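Local structure of Blr3880 protein (Bradyrhizobium japonicum, 2OOD) at residues T233-N238 with Q253-V258; F207-S212 with L246-D251; G7-F12 with I63-D68; D35-V40 with K53-H58. The protein probably catalyses the hydrolytic deamination of guanine to xanthine and ammonia, using one zinc ion per subunit. All blocks are in the same frame, centred on the assembly; numbering follows the deposited sequence.

Interaction 1: T233-N238 with Q253-V258; sequences THISEN and QDYLGV. With ZN (zinc ion), chain B; GUN (guanine), chain C.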
loop_
_atom_site.group_PDB
_atom_site.type_symbol
_atom_site.label_atom_id
_atom_site.label_comp_id
_atom_site.label_asym_id
_atom_site.label_seq_id
_atom_site.Cartn_x
_atom_site.Cartn_y
_atom_site.Cartn_z
ATOM N N THR A 233 -17.314 -18.240 1.659
ATOM C CA THR A 233 -17.848 -17.605 0.452
ATOM C C THR A 233 -17.576 -16.095 0.376
ATOM O O THR A 233 -16.789 -15.557 1.148
ATOM C CB THR A 233 -19.386 -17.845 0.350
ATOM O OG1 THR A 233 -19.845 -17.479 -0.954
ATOM C CG2 THR A 233 -20.128 -17.030 1.393
ATOM N N HIS A 234 -18.220 -15.424 -0.576
ATOM C CA HIS A 234 -18.084 -13.977 -0.749
ATOM C C HIS A 234 -19.441 -13.322 -0.578
ATOM O O HIS A 234 -20.468 -13.915 -0.901
ATOM C CB HIS A 234 -17.541 -13.643 -2.129
ATOM C CG HIS A 234 -16.199 -14.235 -2.396
ATOM N ND1 HIS A 234 -16.034 -15.434 -3.052
ATOM C CD2 HIS A 234 -14.956 -13.804 -2.081
ATOM C CE1 HIS A 234 -14.746 -15.714 -3.135
ATOM N NE2 HIS A 234 -14.070 -14.739 -2.554
ATOM N N ILE A 235 -19.448 -12.091 -0.084
ATOM C CA ILE A 235 -20.710 -11.401 0.142
ATOM C C ILE A 235 -20.584 -9.882 0.028
ATOM O O ILE A 235 -19.691 -9.282 0.615
ATOM C CB ILE A 235 -21.264 -11.784 1.553
ATOM C CG1 ILE A 235 -22.659 -11.214 1.770
ATOM C CG2 ILE A 235 -20.339 -11.269 2.636
ATOM C CD1 ILE A 235 -23.272 -11.644 3.087
ATOM N N SER A 236 -21.462 -9.272 -0.763
ATOM C CA SER A 236 -21.500 -7.817 -0.922
ATOM C C SER A 236 -20.177 -7.107 -1.207
ATOM O O SER A 236 -19.864 -6.106 -0.558
ATOM C CB SER A 236 -22.101 -7.206 0.339
ATOM O OG SER A 236 -23.282 -7.890 0.698
ATOM N N GLU A 237 -19.414 -7.576 -2.186
ATOM C CA GLU A 237 -18.129 -6.947 -2.468
ATOM C C GLU A 237 -18.139 -5.805 -3.482
ATOM O O GLU A 237 -17.378 -4.846 -3.342
ATOM C CB GLU A 237 -17.119 -8.010 -2.917
ATOM C CG GLU A 237 -15.859 -7.445 -3.574
ATOM C CD GLU A 237 -14.917 -8.531 -4.082
ATOM O OE1 GLU A 237 -15.407 -9.598 -4.519
ATOM O OE2 GLU A 237 -13.686 -8.315 -4.058
ATOM N N ASN A 238 -19.000 -5.897 -4.487
ATOM C CA ASN A 238 -19.061 -4.883 -5.536
ATOM C C ASN A 238 -20.513 -4.459 -5.799
ATOM O O ASN A 238 -21.434 -5.266 -5.658
ATOM C CB ASN A 238 -18.438 -5.473 -6.811
ATOM C CG ASN A 238 -18.408 -4.494 -7.972
ATOM O OD1 ASN A 238 -17.475 -3.695 -8.109
ATOM N ND2 ASN A 238 -19.437 -4.547 -8.816
ATOM N N GLN A 253 -34.190 -10.715 -0.304
ATOM C CA GLN A 253 -34.110 -9.282 -0.003
ATOM C C GLN A 253 -32.710 -8.666 -0.030
ATOM O O GLN A 253 -32.513 -7.590 -0.599
ATOM C CB GLN A 253 -34.769 -9.025 1.358
ATOM C CG GLN A 253 -35.967 -9.938 1.588
ATOM C CD GLN A 253 -36.875 -9.966 0.364
ATOM O OE1 GLN A 253 -37.466 -8.937 -0.002
ATOM N NE2 GLN A 253 -36.979 -11.134 -0.291
ATOM N N ASP A 254 -31.748 -9.331 0.604
ATOM C CA ASP A 254 -30.374 -8.838 0.629
ATOM C C ASP A 254 -29.372 -9.960 0.353
ATOM O O ASP A 254 -29.712 -11.145 0.419
ATOM C CB ASP A 254 -30.068 -8.151 1.972
ATOM C CG ASP A 254 -30.566 -8.942 3.170
ATOM O OD1 ASP A 254 -30.518 -10.189 3.120
ATOM O OD2 ASP A 254 -30.991 -8.319 4.168
ATOM N N TYR A 255 -28.135 -9.588 0.041
ATOM C CA TYR A 255 -27.112 -10.576 -0.265
ATOM C C TYR A 255 -27.002 -11.652 0.821
ATOM O O TYR A 255 -26.942 -12.847 0.516
ATOM C CB TYR A 255 -25.771 -9.873 -0.477
ATOM C CG TYR A 255 -24.826 -10.598 -1.414
ATOM C CD1 TYR A 255 -24.101 -9.899 -2.372
ATOM C CD2 TYR A 255 -24.632 -11.972 -1.324
ATOM C CE1 TYR A 255 -23.200 -10.550 -3.217
ATOM C CE2 TYR A 255 -23.732 -12.634 -2.161
ATOM C CZ TYR A 255 -23.016 -11.918 -3.102
ATOM O OH TYR A 255 -22.093 -12.564 -3.909
ATOM N N LEU A 256 -26.976 -11.237 2.085
ATOM C CA LEU A 256 -26.886 -12.197 3.181
ATOM C C LEU A 256 -28.124 -13.095 3.189
ATOM O O LEU A 256 -28.060 -14.252 3.595
ATOM C CB LEU A 256 -26.771 -11.463 4.520
ATOM C CG LEU A 256 -26.670 -12.304 5.796
ATOM C CD1 LEU A 256 -25.427 -13.159 5.759
ATOM C CD2 LEU A 256 -26.623 -11.398 7.001
ATOM N N GLY A 257 -29.250 -12.555 2.733
ATOM C CA GLY A 257 -30.488 -13.315 2.709
ATOM C C GLY A 257 -30.418 -14.545 1.828
ATOM O O GLY A 257 -31.066 -15.557 2.111
ATOM N N VAL A 258 -29.637 -14.463 0.755
ATOM C CA VAL A 258 -29.488 -15.585 -0.157
ATOM C C VAL A 258 -28.891 -16.789 0.564
ATOM O O VAL A 258 -29.361 -17.912 0.395
ATOM C CB VAL A 258 -28.574 -15.224 -1.336
ATOM C CG1 VAL A 258 -28.441 -16.421 -2.275
ATOM C CG2 VAL A 258 -29.132 -14.016 -2.070
HETATM ZN ZN ZN B . -12.063 -13.753 -2.734
HETATM N N9 GUN C . -16.033 -14.082 -5.743
HETATM C C8 GUN C . -16.634 -13.742 -6.909
HETATM N N7 GUN C . -16.075 -12.685 -7.423
HETATM C C5 GUN C . -15.065 -12.274 -6.626
HETATM C C6 GUN C . -14.118 -11.199 -6.670
HETATM O O6 GUN C . -14.097 -10.391 -7.606
HETATM N N1 GUN C . -13.198 -11.100 -5.628
HETATM C C2 GUN C . -13.206 -12.006 -4.578
HETATM N N2 GUN C . -12.273 -11.892 -3.559
HETATM N N3 GUN C . -14.078 -12.997 -4.529
HETATM C C4 GUN C . -15.019 -13.165 -5.515
HETATM O O HOH W 1 -10.306 -12.641 -4.216
#
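Ile-235 and Ser-236 are laid against one face of the Tyr-255 ring, showing how a backbone can serve as the floor for an aromatic group. Ile-235 CA stands almost squarely over the face, 4.0 Å from the ring centroid, in a CH-pi contact, while Ser-236 N lies nearer the rim. Beyond CA, the extended Ile-235 side chain slides past the tyrosine, with CG1 3.7 Å from Tyr-255 CD2, and CD1 ends 3.8 Å from Leu-256 CD1. The phenol OH is held by Glu-241, whose other oxygen accepts from the backbone N of Glu-237 and of Asn-238, so one carboxylate fixes both sides of the contact. The loose side begins at Asp-254, partly exposed, which caps helix 255-260 through a weak bond from Gly-257 N and pairs with Arg-284. At the inner end His-234 NE2 binds zinc at 2.2 Å, with His-79, His-81, Asp-326, guanine N2 and a water completing the site. Guanine lies over one face of the His-234 ring, at a doubtful spacing, and Glu-237 OE1 is 2.9 Å from guanine N1. Strand 230-234, pairing with strand 269-272, delivers its last residue to the metal, while helix 255-260 rests against helices 239-248 and 279-288.

Interaction 2: F207-S212 with L246-D251; sequences FAFGAS and LVEHPD. With GUN (guanine), chain C.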
loop_
_atom_site.group_PDB
_atom_site.type_symbol
_atom_site.label_atom_id
_atom_site.label_comp_id
_atom_site.label_asym_id
_atom_site.label_seq_id
_atom_site.Cartn_x
_atom_site.Cartn_y
_atom_site.Cartn_z
ATOM N N PHE A 207 -19.665 -17.742 -4.793
ATOM C CA PHE A 207 -20.431 -16.545 -4.473
ATOM C C PHE A 207 -21.804 -16.595 -5.134
ATOM O O PHE A 207 -21.950 -17.085 -6.256
ATOM C CB PHE A 207 -19.648 -15.281 -4.869
ATOM C CG PHE A 207 -19.523 -15.071 -6.348
ATOM C CD1 PHE A 207 -19.144 -16.111 -7.193
ATOM C CD2 PHE A 207 -19.760 -13.811 -6.898
ATOM C CE1 PHE A 207 -19.009 -15.904 -8.572
ATOM C CE2 PHE A 207 -19.624 -13.594 -8.285
ATOM C CZ PHE A 207 -19.248 -14.643 -9.115
ATOM N N ALA A 208 -22.809 -16.100 -4.415
ATOM C CA ALA A 208 -24.193 -16.113 -4.877
ATOM C C ALA A 208 -24.339 -15.810 -6.354
ATOM O O ALA A 208 -25.046 -16.517 -7.072
ATOM C CB ALA A 208 -25.033 -15.141 -4.054
ATOM N N PHE A 209 -23.664 -14.767 -6.814
ATOM C CA PHE A 209 -23.763 -14.397 -8.220
ATOM C C PHE A 209 -23.439 -15.539 -9.175
ATOM O O PHE A 209 -23.954 -15.581 -10.291
ATOM C CB PHE A 209 -22.843 -13.218 -8.521
ATOM C CG PHE A 209 -22.968 -12.701 -9.924
ATOM C CD1 PHE A 209 -24.174 -12.170 -10.374
ATOM C CD2 PHE A 209 -21.879 -12.719 -10.791
ATOM C CE1 PHE A 209 -24.295 -11.660 -11.674
ATOM C CE2 PHE A 209 -21.988 -12.209 -12.100
ATOM C CZ PHE A 209 -23.199 -11.678 -12.537
ATOM N N GLY A 210 -22.579 -16.454 -8.740
ATOM C CA GLY A 210 -22.209 -17.576 -9.585
ATOM C C GLY A 210 -22.698 -18.906 -9.040
ATOM O O GLY A 210 -22.109 -19.950 -9.328
ATOM N N ALA A 211 -23.784 -18.876 -8.266
ATOM C CA ALA A 211 -24.336 -20.088 -7.673
ATOM C C ALA A 211 -25.847 -20.238 -7.843
ATOM O O ALA A 211 -26.629 -19.512 -7.217
ATOM C CB ALA A 211 -23.985 -20.137 -6.202
ATOM N N SER A 212 -26.259 -21.187 -8.682
ATOM C CA SER A 212 -27.680 -21.433 -8.901
ATOM C C SER A 212 -28.266 -21.947 -7.590
ATOM O O SER A 212 -27.544 -22.484 -6.741
ATOM C CB SER A 212 -27.888 -22.502 -9.971
ATOM O OG SER A 212 -27.844 -23.798 -9.391
ATOM N N LEU A 246 -29.186 -10.007 -6.666
ATOM C CA LEU A 246 -30.610 -9.864 -6.378
ATOM C C LEU A 246 -31.419 -10.146 -7.627
ATOM O O LEU A 246 -32.636 -10.345 -7.566
ATOM C CB LEU A 246 -30.927 -8.468 -5.841
ATOM C CG LEU A 246 -30.445 -8.247 -4.402
ATOM C CD1 LEU A 246 -30.811 -6.833 -3.967
ATOM C CD2 LEU A 246 -31.066 -9.292 -3.457
ATOM N N VAL A 247 -30.737 -10.160 -8.767
ATOM C CA VAL A 247 -31.399 -10.465 -10.028
ATOM C C VAL A 247 -31.371 -11.991 -10.184
ATOM O O VAL A 247 -32.404 -12.615 -10.445
ATOM C CB VAL A 247 -30.688 -9.776 -11.229
ATOM C CG1 VAL A 247 -31.286 -10.256 -12.546
ATOM C CG2 VAL A 247 -30.849 -8.271 -11.120
ATOM N N GLU A 248 -30.195 -12.587 -9.998
ATOM C CA GLU A 248 -30.034 -14.045 -10.101
ATOM C C GLU A 248 -30.818 -14.764 -8.989
ATOM O O GLU A 248 -31.053 -15.981 -9.059
ATOM C CB GLU A 248 -28.558 -14.427 -9.966
ATOM C CG GLU A 248 -27.602 -13.768 -10.953
ATOM C CD GLU A 248 -27.648 -14.404 -12.327
ATOM O OE1 GLU A 248 -27.705 -15.659 -12.391
ATOM O OE2 GLU A 248 -27.609 -13.651 -13.335
ATOM N N HIS A 249 -31.183 -14.009 -7.951
ATOM C CA HIS A 249 -31.938 -14.539 -6.816
ATOM C C HIS A 249 -33.040 -13.540 -6.478
ATOM O O HIS A 249 -32.980 -12.825 -5.456
ATOM C CB HIS A 249 -31.013 -14.749 -5.612
ATOM C CG HIS A 249 -29.988 -15.817 -5.830
ATOM N ND1 HIS A 249 -30.311 -17.157 -5.878
ATOM C CD2 HIS A 249 -28.657 -15.740 -6.067
ATOM C CE1 HIS A 249 -29.221 -17.860 -6.135
ATOM N NE2 HIS A 249 -28.204 -17.024 -6.255
ATOM N N PRO A 250 -34.072 -13.493 -7.336
ATOM C CA PRO A 250 -35.244 -12.615 -7.245
ATOM C C PRO A 250 -36.078 -12.786 -5.989
ATOM O O PRO A 250 -36.797 -11.873 -5.581
ATOM C CB PRO A 250 -36.028 -12.958 -8.511
ATOM C CG PRO A 250 -35.742 -14.409 -8.681
ATOM C CD PRO A 250 -34.250 -14.486 -8.412
ATOM N N ASP A 251 -35.964 -13.943 -5.358
ATOM C CA ASP A 251 -36.750 -14.222 -4.164
ATOM C C ASP A 251 -36.056 -13.895 -2.846
ATOM O O ASP A 251 -36.485 -14.381 -1.793
ATOM C CB ASP A 251 -37.152 -15.695 -4.162
ATOM C CG ASP A 251 -35.949 -16.619 -4.285
ATOM O OD1 ASP A 251 -35.177 -16.469 -5.275
ATOM O OD2 ASP A 251 -35.780 -17.486 -3.387
HETATM N N9 GUN C . -16.033 -14.082 -5.743
HETATM C C8 GUN C . -16.634 -13.742 -6.909
HETATM N N7 GUN C . -16.075 -12.685 -7.423
HETATM C C5 GUN C . -15.065 -12.274 -6.626
HETATM C C6 GUN C . -14.118 -11.199 -6.670
HETATM O O6 GUN C . -14.097 -10.391 -7.606
HETATM N N1 GUN C . -13.198 -11.100 -5.628
HETATM C C2 GUN C . -13.206 -12.006 -4.578
HETATM N N2 GUN C . -12.273 -11.892 -3.559
HETATM N N3 GUN C . -14.078 -12.997 -4.529
HETATM C C4 GUN C . -15.019 -13.165 -5.515
#
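The His-249 imidazole meets Ala-208 and Ala-211 with its edge: both carbonyl oxygens lie in the ring plane at NE2. One N-H is shared between them, in a weak bond of 3.3 Å from His-249 NE2 to Ala-208 O and another of 3.1 Å to Ala-211 O, the latter bent to 123°. Ala-208 O also takes the backbone N of Ala-211, so the ring seals a tight turn already closed on itself. Val-258 and Arg-169 pack on the same histidine. The Phe-209 ring, with Phe-207 CE2 at its edge, in plane, is approached obliquely by the aliphatic part of Glu-248, whose CG comes 3.8 Å from Phe-209 CD1; the Glu-248 chain then bends at chi2 (-78°) and its carboxylate pairs with Arg-169. Phe-207 does not touch 246-251, but its ring is sandwiched: the backbone around Gly-210 N covers one face, and guanine C8 lies over the centre of the other. Ser-212 OG caps the helix that follows, bonding to Leu-215 N, and also bonds to Asp-168. TIM-barrel active sites lie on loops at the C-terminal strand ends; here the loop after strand 199-205, touched by the C-terminal end of helix 239-248, lines the guanine pocket with Phe-207.

Interaction 3: G7-F12 with I63-D68; sequences GIRGTF and ITHIKD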
loop_
_atom_site.group_PDB
_atom_site.type_symbol
_atom_site.label_atom_id
_atom_site.label_comp_id
_atom_site.label_asym_id
_atom_site.label_seq_id
_atom_site.Cartn_x
_atom_site.Cartn_y
_atom_site.Cartn_z
ATOM N N GLY A 7 12.603 -25.318 23.566
ATOM C CA GLY A 7 12.164 -24.091 24.196
ATOM C C GLY A 7 12.649 -22.855 23.467
ATOM O O GLY A 7 13.854 -22.670 23.264
ATOM N N ILE A 8 11.712 -21.997 23.075
ATOM C CA ILE A 8 12.062 -20.783 22.359
ATOM C C ILE A 8 12.190 -19.605 23.310
ATOM O O ILE A 8 11.310 -19.357 24.139
ATOM C CB ILE A 8 11.015 -20.450 21.269
ATOM C CG1 ILE A 8 11.077 -21.491 20.148
ATOM C CG2 ILE A 8 11.288 -19.075 20.686
ATOM C CD1 ILE A 8 10.592 -22.853 20.545
ATOM N N ARG A 9 13.294 -18.880 23.184
ATOM C CA ARG A 9 13.545 -17.735 24.036
ATOM C C ARG A 9 13.705 -16.446 23.246
ATOM O O ARG A 9 14.264 -16.448 22.147
ATOM C CB ARG A 9 14.807 -17.969 24.858
ATOM C CG ARG A 9 15.198 -16.784 25.700
ATOM C CD ARG A 9 16.517 -17.016 26.392
ATOM N NE ARG A 9 16.842 -15.911 27.283
ATOM C CZ ARG A 9 17.786 -15.957 28.214
ATOM N NH1 ARG A 9 18.502 -17.058 28.376
ATOM N NH2 ARG A 9 18.007 -14.906 28.990
ATOM N N GLY A 10 13.226 -15.348 23.827
ATOM C CA GLY A 10 13.331 -14.048 23.189
ATOM C C GLY A 10 12.197 -13.129 23.605
ATOM O O GLY A 10 11.448 -13.435 24.539
ATOM N N THR A 11 12.076 -11.995 22.916
ATOM C CA THR A 11 11.013 -11.027 23.188
ATOM C C THR A 11 9.681 -11.479 22.555
ATOM O O THR A 11 9.585 -11.649 21.334
ATOM C CB THR A 11 11.381 -9.650 22.625
ATOM O OG1 THR A 11 12.645 -9.241 23.159
ATOM C CG2 THR A 11 10.322 -8.626 22.994
ATOM N N PHE A 12 8.664 -11.661 23.392
ATOM C CA PHE A 12 7.347 -12.110 22.948
ATOM C C PHE A 12 6.247 -11.052 23.098
ATOM O O PHE A 12 6.244 -10.273 24.053
ATOM C CB PHE A 12 6.934 -13.350 23.739
ATOM C CG PHE A 12 7.657 -14.595 23.341
ATOM C CD1 PHE A 12 7.216 -15.349 22.263
ATOM C CD2 PHE A 12 8.775 -15.029 24.047
ATOM C CE1 PHE A 12 7.875 -16.528 21.891
ATOM C CE2 PHE A 12 9.445 -16.208 23.682
ATOM C CZ PHE A 12 8.989 -16.954 22.603
ATOM N N ILE A 63 17.086 -24.735 24.769
ATOM C CA ILE A 63 16.553 -23.420 24.455
ATOM C C ILE A 63 17.185 -22.795 23.209
ATOM O O ILE A 63 18.409 -22.662 23.110
ATOM C CB ILE A 63 16.698 -22.423 25.651
ATOM C CG1 ILE A 63 18.163 -22.011 25.832
ATOM C CG2 ILE A 63 16.181 -23.071 26.942
ATOM C CD1 ILE A 63 19.111 -23.179 26.235
ATOM N N THR A 64 16.330 -22.431 22.255
ATOM C CA THR A 64 16.761 -21.778 21.022
ATOM C C THR A 64 16.514 -20.291 21.253
ATOM O O THR A 64 15.381 -19.876 21.475
ATOM C CB THR A 64 15.921 -22.244 19.820
ATOM O OG1 THR A 64 16.069 -23.661 19.656
ATOM C CG2 THR A 64 16.364 -21.528 18.551
ATOM N N HIS A 65 17.567 -19.488 21.212
ATOM C CA HIS A 65 17.408 -18.062 21.461
ATOM C C HIS A 65 17.296 -17.207 20.199
ATOM O O HIS A 65 18.304 -16.938 19.530
ATOM C CB HIS A 65 18.577 -17.548 22.316
ATOM C CG HIS A 65 18.313 -16.231 22.986
ATOM N ND1 HIS A 65 19.316 -15.469 23.547
ATOM C CD2 HIS A 65 17.161 -15.546 23.194
ATOM C CE1 HIS A 65 18.796 -14.370 24.068
ATOM N NE2 HIS A 65 17.490 -14.392 23.868
ATOM N N ILE A 66 16.068 -16.790 19.878
ATOM C CA ILE A 66 15.824 -15.920 18.728
ATOM C C ILE A 66 16.166 -14.532 19.263
ATOM O O ILE A 66 15.378 -13.938 19.988
ATOM C CB ILE A 66 14.335 -15.884 18.304
ATOM C CG1 ILE A 66 13.739 -17.293 18.258
ATOM C CG2 ILE A 66 14.209 -15.216 16.937
ATOM C CD1 ILE A 66 14.200 -18.107 17.105
ATOM N N LYS A 67 17.333 -14.009 18.925
ATOM C CA LYS A 67 17.709 -12.697 19.435
ATOM C C LYS A 67 17.247 -11.510 18.586
ATOM O O LYS A 67 16.960 -11.659 17.401
ATOM C CB LYS A 67 19.227 -12.636 19.619
ATOM C CG LYS A 67 19.757 -13.586 20.684
ATOM C CD LYS A 67 21.274 -13.477 20.804
ATOM C CE LYS A 67 21.814 -14.386 21.905
ATOM N NZ LYS A 67 23.272 -14.146 22.176
ATOM N N ASP A 68 17.167 -10.340 19.214
ATOM C CA ASP A 68 16.772 -9.095 18.557
ATOM C C ASP A 68 15.554 -9.137 17.646
ATOM O O ASP A 68 15.555 -8.525 16.575
ATOM C CB ASP A 68 17.946 -8.532 17.764
ATOM C CG ASP A 68 19.165 -8.301 18.628
ATOM O OD1 ASP A 68 19.012 -7.697 19.715
ATOM O OD2 ASP A 68 20.273 -8.722 18.221
HETATM O O HOH W 2 14.202 -11.589 20.988
#
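With chi1 at 176° and every later torsion to NE also near 180°, Arg-9 runs straight out from its strand, and His-65, its CG likewise turned anti to the backbone nitrogen (-162°), swings its ring beneath that rod. Arg-9 CD consequently sits over one face of the imidazole, 3.8 Å from the His-65 ring centroid, while Lys-67 CG lies over the opposite face. The ring edge is used too: His-65 CD2 is 3.2 Å from Arg-9 O, in the ring plane. The polar end of the arginine goes elsewhere, NE to Asp-35 in a salt bridge and the guanidinium to Tyr-51 in a cation-pi contact. An alanine at this position would strip the cover from one face of His-65 and is likely to leave Asp-35 without its charge partner. Beneath these side chains strands 5-9 and 62-67 pair in parallel at one side of a four-stranded mixed sheet, separate from the catalytic barrel. Thr-64 is the pivot of the register: its N donates to Gly-7 O at 2.7 Å and its O accepts from Arg-9 N at 2.9 Å, after which Ile-66 N reaches Arg-9 O. On the other face from Arg-9, Ile-8 CG2 lies beside Ile-66 CG1. At Gly-10, where a CB would run into Ile-66 O and the preceding carbonyl, the chain turns a corner, and a water joins Thr-11 N (2.9 Å) to Ile-66 O.

Interaction 4: D35-V40 with K53-H58; sequences DGLMVV and KIAAAH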
loop_
_atom_site.group_PDB
_atom_site.type_symbol
_atom_site.label_atom_id
_atom_site.label_comp_id
_atom_site.label_asym_id
_atom_site.label_seq_id
_atom_site.Cartn_x
_atom_site.Cartn_y
_atom_site.Cartn_z
ATOM N N ASP A 35 11.899 -10.824 27.882
ATOM C CA ASP A 35 12.752 -12.011 27.847
ATOM C C ASP A 35 11.956 -13.213 28.355
ATOM O O ASP A 35 11.990 -13.535 29.544
ATOM C CB ASP A 35 13.997 -11.796 28.716
ATOM C CG ASP A 35 14.885 -13.033 28.781
ATOM O OD1 ASP A 35 15.099 -13.677 27.730
ATOM O OD2 ASP A 35 15.382 -13.363 29.881
ATOM N N GLY A 36 11.240 -13.875 27.454
ATOM C CA GLY A 36 10.435 -15.007 27.866
ATOM C C GLY A 36 10.866 -16.316 27.252
ATOM O O GLY A 36 11.726 -16.357 26.369
ATOM N N LEU A 37 10.255 -17.398 27.721
ATOM C CA LEU A 37 10.574 -18.726 27.232
ATOM C C LEU A 37 9.307 -19.522 26.969
ATOM O O LEU A 37 8.399 -19.578 27.797
ATOM C CB LEU A 37 11.446 -19.465 28.251
ATOM C CG LEU A 37 11.791 -20.930 27.962
ATOM C CD1 LEU A 37 12.627 -21.026 26.698
ATOM C CD2 LEU A 37 12.549 -21.516 29.144
HETATM N N MSE A 38 9.249 -20.136 25.797
HETATM C CA MSE A 38 8.104 -20.939 25.417
HETATM C C MSE A 38 8.600 -22.372 25.248
HETATM O O MSE A 38 9.526 -22.631 24.480
HETATM C CB MSE A 38 7.517 -20.410 24.107
HETATM C CG MSE A 38 6.280 -21.140 23.618
HETATM SE SE MSE A 38 5.548 -20.269 21.992
HETATM C CE MSE A 38 6.418 -21.356 20.592
ATOM N N VAL A 39 7.987 -23.292 25.984
ATOM C CA VAL A 39 8.362 -24.696 25.939
ATOM C C VAL A 39 7.359 -25.461 25.085
ATOM O O VAL A 39 6.209 -25.655 25.487
ATOM C CB VAL A 39 8.393 -25.297 27.366
ATOM C CG1 VAL A 39 8.670 -26.777 27.305
ATOM C CG2 VAL A 39 9.452 -24.594 28.199
ATOM N N VAL A 40 7.797 -25.894 23.907
ATOM C CA VAL A 40 6.927 -26.622 22.986
ATOM C C VAL A 40 7.325 -28.095 22.903
ATOM O O VAL A 40 8.490 -28.411 22.664
ATOM C CB VAL A 40 7.012 -26.024 21.565
ATOM C CG1 VAL A 40 5.849 -26.505 20.727
ATOM C CG2 VAL A 40 7.045 -24.527 21.638
ATOM N N LYS A 53 11.606 -17.937 35.485
ATOM C CA LYS A 53 10.562 -18.821 35.998
ATOM C C LYS A 53 10.318 -20.069 35.148
ATOM O O LYS A 53 10.095 -21.166 35.681
ATOM C CB LYS A 53 9.245 -18.054 36.160
ATOM C CG LYS A 53 8.070 -18.918 36.600
ATOM C CD LYS A 53 6.796 -18.076 36.724
ATOM C CE LYS A 53 5.601 -18.903 37.237
ATOM N NZ LYS A 53 5.275 -20.098 36.373
ATOM N N ILE A 54 10.363 -19.912 33.831
ATOM C CA ILE A 54 10.124 -21.047 32.955
ATOM C C ILE A 54 11.361 -21.928 32.811
ATOM O O ILE A 54 11.261 -23.162 32.859
ATOM C CB ILE A 54 9.656 -20.579 31.565
ATOM C CG1 ILE A 54 8.425 -19.693 31.730
ATOM C CG2 ILE A 54 9.298 -21.777 30.693
ATOM C CD1 ILE A 54 7.271 -20.415 32.384
ATOM N N ALA A 55 12.521 -21.298 32.643
ATOM C CA ALA A 55 13.771 -22.040 32.499
ATOM C C ALA A 55 13.962 -22.942 33.713
ATOM O O ALA A 55 14.380 -24.098 33.586
ATOM C CB ALA A 55 14.951 -21.073 32.362
ATOM N N ALA A 56 13.637 -22.400 34.888
ATOM C CA ALA A 56 13.749 -23.111 36.161
ATOM C C ALA A 56 12.790 -24.297 36.263
ATOM O O ALA A 56 13.166 -25.364 36.743
ATOM C CB ALA A 56 13.495 -22.149 37.313
ATOM N N ALA A 57 11.550 -24.121 35.825
ATOM C CA ALA A 57 10.589 -25.214 35.901
ATOM C C ALA A 57 10.880 -26.295 34.863
ATOM O O ALA A 57 10.289 -27.379 34.902
ATOM C CB ALA A 57 9.184 -24.680 35.708
ATOM N N HIS A 58 11.790 -25.998 33.936
ATOM C CA HIS A 58 12.145 -26.940 32.873
ATOM C C HIS A 58 13.653 -27.078 32.753
ATOM O O HIS A 58 14.250 -26.707 31.733
ATOM C CB HIS A 58 11.552 -26.454 31.554
ATOM C CG HIS A 58 10.061 -26.377 31.576
ATOM N ND1 HIS A 58 9.257 -27.458 31.276
ATOM C CD2 HIS A 58 9.226 -25.376 31.944
ATOM C CE1 HIS A 58 7.993 -27.125 31.459
ATOM N NE2 HIS A 58 7.946 -25.867 31.865
#
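Helix-on-sheet packing in the small beta domain is illustrated by Leu-37 and Val-39 of strand 36-41, which alternate with Met-38 (modelled as selenomethionine) and face Ile-54, Ala-55 and His-58 of the helical segment. The short axes of 36-40 and 53-57 come within 8.0 Å at 39°. The Leu-37 chi1 of 175° sends CG toward the helix, and chi2 (64°) sets CD2 there, 3.6 Å from Ile-54 CG2 and 4.0 Å from Ala-55 CB. Ile-54 CG2 is shared by both strand side chains, since Val-39 CG2 also touches it at 3.8 Å as the two side chains slide past each other. The same valine methyl reaches over the His-58 ring: Val-39 CG2 is 3.9 Å from the ring centroid, in a CH-pi contact made just past the last turn of the helix. A serine in place of His-58 would remove the flat lid over Val-39 and is likely to leave a gap beside that methyl where the helix ends. Strand 36-41 lies between 5-9 and 45-48, and Ala-47 of the latter touches both Val-39 and His-58; Met-38 points the other way, onto Phe-398 and Ala-404, so the helix lies on the Leu-37 and Val-39 face.

In the fold
In space the four contacts form two groups on opposite sides of the chain's centre; along the chain interactions 3 and 4 come first. Interaction 4 falls within the span bridged by interaction 3; their centres are 10 Å apart, and strands 5-9 and 36-41 are paired through the backbones of Ile-8 and Met-38, with the Arg-9 to Asp-35 salt bridge beside them. Interactions 1 and 2 follow, with alternating segments and centres 9 Å apart; Tyr-255 packs on Ala-208, and both contacts touch guanine. About 45 Å separates the centres of interactions 1 and 3, and 54 Å those of 2 and 4. Substrate and zinc chemistry thus stay in the barrel, apart from the small beta domain.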